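Local coordinates for protein aspartate--tRNA(Asp/Asn) ligase (Sulfolobus tokodaii, PDB 1WYD) that attaches aspartate to both tRNA(Asp) and tRNA(Asn), first activating the amino acid with ATP and then transferring it to the acceptor end of the tRNA, at residues N360-L370 with E381-P392. Numbering follows the deposited sequence.
Sequences NHKREVLEEAL and EFFLKWFDYGMP
Arg363 reaches across to Glu381 and Asp388 from the first turn of helix 363-371. Its NH2 meets the Glu381 carboxylate almost coplanar with the guanidinium. The bond to OE2 is 3.1 Å long, nearly straight at 168°, and uses the syn lone pair of that oxygen. NH1 turns to Asp388 instead, forming a salt bridge with OD1 at 2.7 Å. A bend at chi3 (-119°) turns the guanidinium off the line of its chain. Glu367, one turn on in the same helix, holds NE through its OE1 at 3.0 Å, approached from above the carboxylate plane. Three carboxylates therefore fix the rotation of one guanidinium, and their negative charge probably offsets that of the guanidinium.

Leu384 CB lies against one face of this group. The Leu384 side chain fits as a knob into a hole between Arg363, Leu366, Glu367 and Leu370, with CD2 3.7 Å from Leu366 CB. Phe387 packs alongside. Leu366 CD1 sits over the centre of its ring, 3.6 Å from the centroid, in a CH-pi contact. Met391 CG lies against the opposite face, toward the rim, and His361 O lies at the ring edge.

Near the start of the helix, one water links His361 O, Phe387 O and Met391 N. The second subunit of the homodimer borders this end, where Ser96 of that subunit is hydrogen-bonded to Met391 O. The arrangement is a salt-bridge network over a knob-into-hole helix packing, joining the segments between strands 351-358 and 394-400 of the class II synthetase catalytic domain.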
ATOM      1  N   ASN B 360     -11.546 -22.448   7.134  1.00 46.25           N
ATOM      2  CA  ASN B 360     -11.979 -23.071   8.369  1.00 46.89           C
ATOM      3  C   ASN B 360     -12.045 -22.055   9.508  1.00 47.37           C
ATOM      4  O   ASN B 360     -11.457 -20.998   9.406  1.00 46.93           O
ATOM      5  CB  ASN B 360     -11.073 -24.257   8.699  1.00 46.67           C
ATOM      6  CG  ASN B 360     -11.188 -25.374   7.679  1.00 45.66           C
ATOM      7  OD1 ASN B 360     -10.177 -26.009   7.319  1.00 43.50           O
ATOM      8  ND2 ASN B 360     -12.415 -25.613   7.185  1.00 42.32           N
ATOM      9  N   HIS B 361     -12.792 -22.362  10.567  1.00 49.83           N
ATOM     10  CA  HIS B 361     -12.917 -21.454  11.716  1.00 52.65           C
ATOM     11  C   HIS B 361     -13.025 -22.176  13.050  1.00 53.49           C
ATOM     12  O   HIS B 361     -13.092 -21.531  14.105  1.00 54.92           O
ATOM     13  CB  HIS B 361     -14.069 -20.434  11.553  1.00 53.69           C
ATOM     14  CG  HIS B 361     -15.442 -21.035  11.612  1.00 57.13           C
ATOM     15  ND1 HIS B 361     -16.092 -21.289  12.801  1.00 62.09           N
ATOM     16  CD2 HIS B 361     -16.301 -21.404  10.629  1.00 59.32           C
ATOM     17  CE1 HIS B 361     -17.281 -21.812  12.548  1.00 60.57           C
ATOM     18  NE2 HIS B 361     -17.430 -21.896  11.239  1.00 58.34           N
ATOM     19  N   LYS B 362     -13.016 -23.499  13.016  1.00 53.98           N
ATOM     20  CA  LYS B 362     -12.914 -24.287  14.238  1.00 54.85           C
ATOM     21  C   LYS B 362     -11.512 -24.890  14.338  1.00 54.81           C
ATOM     22  O   LYS B 362     -10.952 -25.357  13.345  1.00 54.71           O
ATOM     23  CB  LYS B 362     -13.976 -25.400  14.280  1.00 55.52           C
ATOM     24  CG  LYS B 362     -15.445 -24.947  14.436  1.00 57.53           C
ATOM     25  CD  LYS B 362     -16.401 -25.852  13.621  1.00 62.41           C
ATOM     26  CE  LYS B 362     -17.903 -25.434  13.685  1.00 62.88           C
ATOM     27  NZ  LYS B 362     -18.274 -24.621  14.893  1.00 61.83           N
ATOM     28  N   ARG B 363     -10.955 -24.857  15.540  1.00 54.87           N
ATOM     29  CA  ARG B 363      -9.650 -25.448  15.838  1.00 55.37           C
ATOM     30  C   ARG B 363      -9.560 -26.936  15.431  1.00 55.23           C
ATOM     31  O   ARG B 363      -8.574 -27.366  14.814  1.00 54.65           O
ATOM     32  CB  ARG B 363      -9.321 -25.216  17.329  1.00 55.63           C
ATOM     33  CG  ARG B 363      -8.584 -26.352  18.063  1.00 56.78           C
ATOM     34  CD  ARG B 363      -7.908 -25.899  19.370  1.00 58.61           C
ATOM     35  NE  ARG B 363      -6.471 -26.119  19.293  1.00 59.77           N
ATOM     36  CZ  ARG B 363      -5.536 -25.247  19.635  1.00 58.53           C
ATOM     37  NH1 ARG B 363      -5.844 -24.051  20.111  1.00 56.30           N
ATOM     38  NH2 ARG B 363      -4.269 -25.592  19.494  1.00 59.14           N
ATOM     39  N   GLU B 364     -10.609 -27.698  15.740  1.00 55.42           N
ATOM     40  CA  GLU B 364     -10.665 -29.137  15.431  1.00 55.61           C
ATOM     41  C   GLU B 364     -10.609 -29.447  13.929  1.00 55.72           C
ATOM     42  O   GLU B 364      -9.841 -30.305  13.501  1.00 56.05           O
ATOM     43  CB  GLU B 364     -11.908 -29.799  16.076  1.00 55.65           C
ATOM     44  N   VAL B 365     -11.416 -28.769  13.117  1.00 55.35           N
ATOM     45  CA  VAL B 365     -11.341 -29.010  11.673  1.00 54.74           C
ATOM     46  C   VAL B 365      -9.979 -28.553  11.117  1.00 54.33           C
ATOM     47  O   VAL B 365      -9.395 -29.230  10.268  1.00 54.13           O
ATOM     48  CB  VAL B 365     -12.565 -28.438  10.878  1.00 54.32           C
ATOM     49  CG1 VAL B 365     -12.881 -27.058  11.310  1.00 55.96           C
ATOM     50  CG2 VAL B 365     -12.317 -28.437   9.395  1.00 52.12           C
ATOM     51  N   LEU B 366      -9.469 -27.423  11.604  1.00 54.18           N
ATOM     52  CA  LEU B 366      -8.116 -27.006  11.235  1.00 54.11           C
ATOM     53  C   LEU B 366      -7.094 -28.088  11.608  1.00 54.82           C
ATOM     54  O   LEU B 366      -6.230 -28.428  10.821  1.00 54.40           O
ATOM     55  CB  LEU B 366      -7.735 -25.692  11.899  1.00 52.77           C
ATOM     56  CG  LEU B 366      -8.179 -24.395  11.227  1.00 50.22           C
ATOM     57  CD1 LEU B 366      -8.032 -23.244  12.201  1.00 46.47           C
ATOM     58  CD2 LEU B 366      -7.406 -24.101   9.953  1.00 45.29           C
ATOM     59  N   GLU B 367      -7.223 -28.637  12.807  1.00 56.45           N
ATOM     60  CA  GLU B 367      -6.239 -29.592  13.308  1.00 58.23           C
ATOM     61  C   GLU B 367      -6.287 -30.908  12.562  1.00 58.95           C
ATOM     62  O   GLU B 367      -5.247 -31.527  12.319  1.00 58.73           O
ATOM     63  CB  GLU B 367      -6.419 -29.829  14.797  1.00 58.24           C
ATOM     64  CG  GLU B 367      -5.355 -29.156  15.640  1.00 59.00           C
ATOM     65  CD  GLU B 367      -5.731 -29.106  17.103  1.00 61.07           C
ATOM     66  OE1 GLU B 367      -5.070 -28.360  17.855  1.00 62.74           O
ATOM     67  OE2 GLU B 367      -6.685 -29.815  17.500  1.00 61.51           O
ATOM     68  N   GLU B 368      -7.498 -31.311  12.188  1.00 60.25           N
ATOM     69  CA  GLU B 368      -7.704 -32.491  11.358  1.00 61.74           C
ATOM     70  C   GLU B 368      -7.050 -32.274   9.985  1.00 61.75           C
ATOM     71  O   GLU B 368      -6.269 -33.115   9.515  1.00 62.11           O
ATOM     72  CB  GLU B 368      -9.203 -32.827  11.266  1.00 62.03           C
ATOM     73  CG  GLU B 368      -9.549 -34.164  10.614  1.00 65.77           C
ATOM     74  CD  GLU B 368      -8.680 -35.328  11.098  1.00 70.20           C
ATOM     75  OE1 GLU B 368      -8.829 -35.758  12.272  1.00 71.64           O
ATOM     76  OE2 GLU B 368      -7.845 -35.816  10.294  1.00 70.84           O
ATOM     77  N   ALA B 369      -7.311 -31.121   9.376  1.00 61.87           N
ATOM     78  CA  ALA B 369      -6.771 -30.822   8.046  1.00 62.10           C
ATOM     79  C   ALA B 369      -5.251 -30.927   8.021  1.00 62.42           C
ATOM     80  O   ALA B 369      -4.675 -31.534   7.127  1.00 62.72           O
ATOM     81  CB  ALA B 369      -7.215 -29.459   7.601  1.00 62.06           C
ATOM     82  N   LEU B 370      -4.610 -30.344   9.023  1.00 62.87           N
ATOM     83  CA  LEU B 370      -3.173 -30.493   9.214  1.00 63.60           C
ATOM     84  C   LEU B 370      -2.712 -31.952   9.295  1.00 64.42           C
ATOM     85  O   LEU B 370      -1.677 -32.317   8.733  1.00 63.81           O
ATOM     86  CB  LEU B 370      -2.709 -29.718  10.453  1.00 63.20           C
ATOM     87  CG  LEU B 370      -2.673 -28.195  10.331  1.00 62.32           C
ATOM     88  CD1 LEU B 370      -2.640 -27.598  11.726  1.00 60.85           C
ATOM     89  CD2 LEU B 370      -1.460 -27.750   9.502  1.00 62.29           C
ATOM     90  N   GLU B 381       0.757 -24.146  16.277  1.00 59.90           N
ATOM     91  CA  GLU B 381       0.062 -23.561  17.425  1.00 58.35           C
ATOM     92  C   GLU B 381      -0.116 -22.056  17.232  1.00 57.58           C
ATOM     93  O   GLU B 381      -1.171 -21.517  17.579  1.00 57.43           O
ATOM     94  CB  GLU B 381       0.807 -23.860  18.741  1.00 58.21           C
ATOM     95  CG  GLU B 381      -0.002 -23.735  20.034  1.00 57.23           C
ATOM     96  CD  GLU B 381      -1.481 -24.104  19.907  1.00 58.42           C
ATOM     97  OE1 GLU B 381      -1.809 -25.183  19.353  1.00 57.96           O
ATOM     98  OE2 GLU B 381      -2.334 -23.329  20.392  1.00 57.99           O
ATOM     99  N   PHE B 382       0.903 -21.406  16.654  1.00 55.98           N
ATOM    100  CA  PHE B 382       0.868 -19.980  16.324  1.00 55.05           C
ATOM    101  C   PHE B 382      -0.324 -19.578  15.423  1.00 54.06           C
ATOM    102  O   PHE B 382      -0.737 -18.410  15.413  1.00 53.96           O
ATOM    103  CB  PHE B 382       2.188 -19.551  15.680  1.00 54.70           C
ATOM    104  CG  PHE B 382       2.318 -19.956  14.238  1.00 55.42           C
ATOM    105  CD1 PHE B 382       2.681 -21.267  13.894  1.00 57.75           C
ATOM    106  CD2 PHE B 382       2.083 -19.036  13.219  1.00 56.01           C
ATOM    107  CE1 PHE B 382       2.802 -21.664  12.565  1.00 56.99           C
ATOM    108  CE2 PHE B 382       2.214 -19.409  11.876  1.00 56.53           C
ATOM    109  CZ  PHE B 382       2.574 -20.727  11.548  1.00 57.34           C
ATOM    110  N   PHE B 383      -0.860 -20.548  14.685  1.00 52.56           N
ATOM    111  CA  PHE B 383      -2.016 -20.329  13.830  1.00 52.09           C
ATOM    112  C   PHE B 383      -3.305 -20.827  14.492  1.00 51.26           C
ATOM    113  O   PHE B 383      -4.338 -20.165  14.442  1.00 52.39           O
ATOM    114  CB  PHE B 383      -1.779 -21.039  12.483  1.00 52.40           C
ATOM    115  CG  PHE B 383      -2.751 -20.668  11.376  1.00 49.92           C
ATOM    116  CD1 PHE B 383      -2.283 -20.022  10.215  1.00 49.82           C
ATOM    117  CD2 PHE B 383      -4.091 -21.037  11.444  1.00 49.39           C
ATOM    118  CE1 PHE B 383      -3.145 -19.697   9.159  1.00 50.77           C
ATOM    119  CE2 PHE B 383      -4.968 -20.722  10.403  1.00 49.16           C
ATOM    120  CZ  PHE B 383      -4.491 -20.050   9.252  1.00 49.93           C
ATOM    121  N   LEU B 384      -3.240 -22.002  15.099  1.00 50.08           N
ATOM    122  CA  LEU B 384      -4.385 -22.623  15.757  1.00 48.51           C
ATOM    123  C   LEU B 384      -4.979 -21.864  16.938  1.00 48.43           C
ATOM    124  O   LEU B 384      -6.212 -21.777  17.062  1.00 47.68           O
ATOM    125  CB  LEU B 384      -4.009 -24.024  16.208  1.00 48.50           C
ATOM    126  CG  LEU B 384      -3.638 -24.980  15.077  1.00 48.09           C
ATOM    127  CD1 LEU B 384      -2.996 -26.225  15.709  1.00 49.22           C
ATOM    128  CD2 LEU B 384      -4.878 -25.338  14.260  1.00 47.96           C
ATOM    129  N   LYS B 385      -4.110 -21.291  17.772  1.00 48.08           N
ATOM    130  CA  LYS B 385      -4.512 -20.705  19.059  1.00 48.50           C
ATOM    131  C   LYS B 385      -5.616 -19.667  18.963  1.00 48.09           C
ATOM    132  O   LYS B 385      -6.477 -19.600  19.844  1.00 48.03           O
ATOM    133  CB  LYS B 385      -3.316 -20.044  19.766  1.00 48.46           C
ATOM    134  CG  LYS B 385      -2.797 -18.806  19.050  1.00 50.74           C
ATOM    135  CD  LYS B 385      -2.259 -17.784  20.039  1.00 55.52           C
ATOM    136  CE  LYS B 385      -0.742 -17.854  20.106  1.00 55.91           C
ATOM    137  NZ  LYS B 385      -0.262 -16.712  20.920  1.00 60.96           N
ATOM    138  N   TRP B 386      -5.555 -18.835  17.921  1.00 47.40           N
ATOM    139  CA  TRP B 386      -6.463 -17.706  17.781  1.00 47.26           C
ATOM    140  C   TRP B 386      -7.908 -18.161  17.650  1.00 46.75           C
ATOM    141  O   TRP B 386      -8.808 -17.451  18.065  1.00 46.81           O
ATOM    142  CB  TRP B 386      -6.075 -16.851  16.583  1.00 47.75           C
ATOM    143  CG  TRP B 386      -4.652 -16.471  16.583  1.00 46.89           C
ATOM    144  CD1 TRP B 386      -3.670 -16.955  15.762  1.00 44.14           C
ATOM    145  CD2 TRP B 386      -4.025 -15.514  17.452  1.00 46.95           C
ATOM    146  NE1 TRP B 386      -2.468 -16.365  16.079  1.00 48.52           N
ATOM    147  CE2 TRP B 386      -2.656 -15.471  17.105  1.00 46.31           C
ATOM    148  CE3 TRP B 386      -4.486 -14.684  18.490  1.00 46.77           C
ATOM    149  CZ2 TRP B 386      -1.745 -14.650  17.760  1.00 45.86           C
ATOM    150  CZ3 TRP B 386      -3.571 -13.862  19.152  1.00 45.89           C
ATOM    151  CH2 TRP B 386      -2.218 -13.850  18.778  1.00 47.04           C
ATOM    152  N   PHE B 387      -8.095 -19.371  17.125  1.00 46.12           N
ATOM    153  CA  PHE B 387      -9.425 -19.978  16.897  1.00 45.88           C
ATOM    154  C   PHE B 387     -10.098 -20.567  18.147  1.00 45.93           C
ATOM    155  O   PHE B 387     -11.216 -21.068  18.070  1.00 45.87           O
ATOM    156  CB  PHE B 387      -9.350 -21.034  15.779  1.00 45.30           C
ATOM    157  CG  PHE B 387      -8.958 -20.458  14.450  1.00 43.89           C
ATOM    158  CD1 PHE B 387      -7.641 -20.117  14.189  1.00 40.99           C
ATOM    159  CD2 PHE B 387      -9.917 -20.202  13.479  1.00 43.25           C
ATOM    160  CE1 PHE B 387      -7.283 -19.543  13.005  1.00 39.74           C
ATOM    161  CE2 PHE B 387      -9.546 -19.645  12.272  1.00 40.15           C
ATOM    162  CZ  PHE B 387      -8.223 -19.304  12.049  1.00 40.27           C
ATOM    163  N   ASP B 388      -9.432 -20.473  19.297  1.00 45.49           N
ATOM    164  CA  ASP B 388     -10.081 -20.822  20.559  1.00 45.39           C
ATOM    165  C   ASP B 388     -11.028 -19.733  21.041  1.00 44.86           C
ATOM    166  O   ASP B 388     -11.839 -19.961  21.953  1.00 44.07           O
ATOM    167  CB  ASP B 388      -9.043 -21.080  21.659  1.00 45.25           C
ATOM    168  CG  ASP B 388      -8.307 -22.397  21.485  1.00 47.43           C
ATOM    169  OD1 ASP B 388      -7.101 -22.422  21.842  1.00 51.59           O
ATOM    170  OD2 ASP B 388      -8.813 -23.447  21.017  1.00 46.84           O
ATOM    171  N   TYR B 389     -10.919 -18.544  20.463  1.00 44.81           N
ATOM    172  CA  TYR B 389     -11.654 -17.415  21.014  1.00 45.43           C
ATOM    173  C   TYR B 389     -12.556 -16.690  20.013  1.00 45.10           C
ATOM    174  O   TYR B 389     -12.472 -15.468  19.849  1.00 45.32           O
ATOM    175  CB  TYR B 389     -10.707 -16.473  21.744  1.00 45.74           C
ATOM    176  CG  TYR B 389      -9.940 -17.169  22.852  1.00 48.60           C
ATOM    177  CD1 TYR B 389      -8.550 -17.260  22.807  1.00 50.92           C
ATOM    178  CD2 TYR B 389     -10.613 -17.743  23.941  1.00 49.79           C
ATOM    179  CE1 TYR B 389      -7.844 -17.887  23.822  1.00 54.41           C
ATOM    180  CE2 TYR B 389      -9.929 -18.396  24.946  1.00 51.56           C
ATOM    181  CZ  TYR B 389      -8.537 -18.463  24.893  1.00 54.77           C
ATOM    182  OH  TYR B 389      -7.822 -19.106  25.905  1.00 55.82           O
ATOM    183  N   GLY B 390     -13.433 -17.465  19.377  1.00 45.16           N
ATOM    184  CA  GLY B 390     -14.483 -16.947  18.511  1.00 44.96           C
ATOM    185  C   GLY B 390     -14.020 -16.434  17.158  1.00 45.47           C
ATOM    186  O   GLY B 390     -14.216 -15.261  16.836  1.00 45.98           O
ATOM    187  N   MET B 391     -13.400 -17.278  16.343  1.00 45.28           N
ATOM    188  CA  MET B 391     -13.124 -16.814  14.991  1.00 45.79           C
ATOM    189  C   MET B 391     -14.411 -17.020  14.199  1.00 46.09           C
ATOM    190  O   MET B 391     -15.010 -18.085  14.300  1.00 47.34           O
ATOM    191  CB  MET B 391     -11.951 -17.571  14.358  1.00 45.69           C
ATOM    192  CG  MET B 391     -10.574 -17.078  14.782  1.00 43.93           C
ATOM    193  SD  MET B 391     -10.252 -15.333  14.434  1.00 46.14           S
ATOM    194  CE  MET B 391      -9.855 -15.473  12.687  1.00 41.08           C
ATOM    195  N   PRO B 392     -14.859 -16.031  13.430  1.00 46.25           N
ATOM    196  CA  PRO B 392     -16.099 -16.178  12.666  1.00 46.06           C
ATOM    197  C   PRO B 392     -15.861 -16.935  11.363  1.00 46.07           C
ATOM    198  O   PRO B 392     -14.699 -17.117  10.960  1.00 46.41           O
ATOM    199  CB  PRO B 392     -16.468 -14.721  12.353  1.00 46.45           C
ATOM    200  CG  PRO B 392     -15.165 -14.053  12.165  1.00 45.73           C
ATOM    201  CD  PRO B 392     -14.239 -14.708  13.200  1.00 46.49           C
TER
HETATM  202  O   HOH W   1     -12.976 -20.000  16.245  1.00 44.19           O
HETATM  203  O   HOH W   2     -12.700 -23.443  17.972  1.00 54.30           O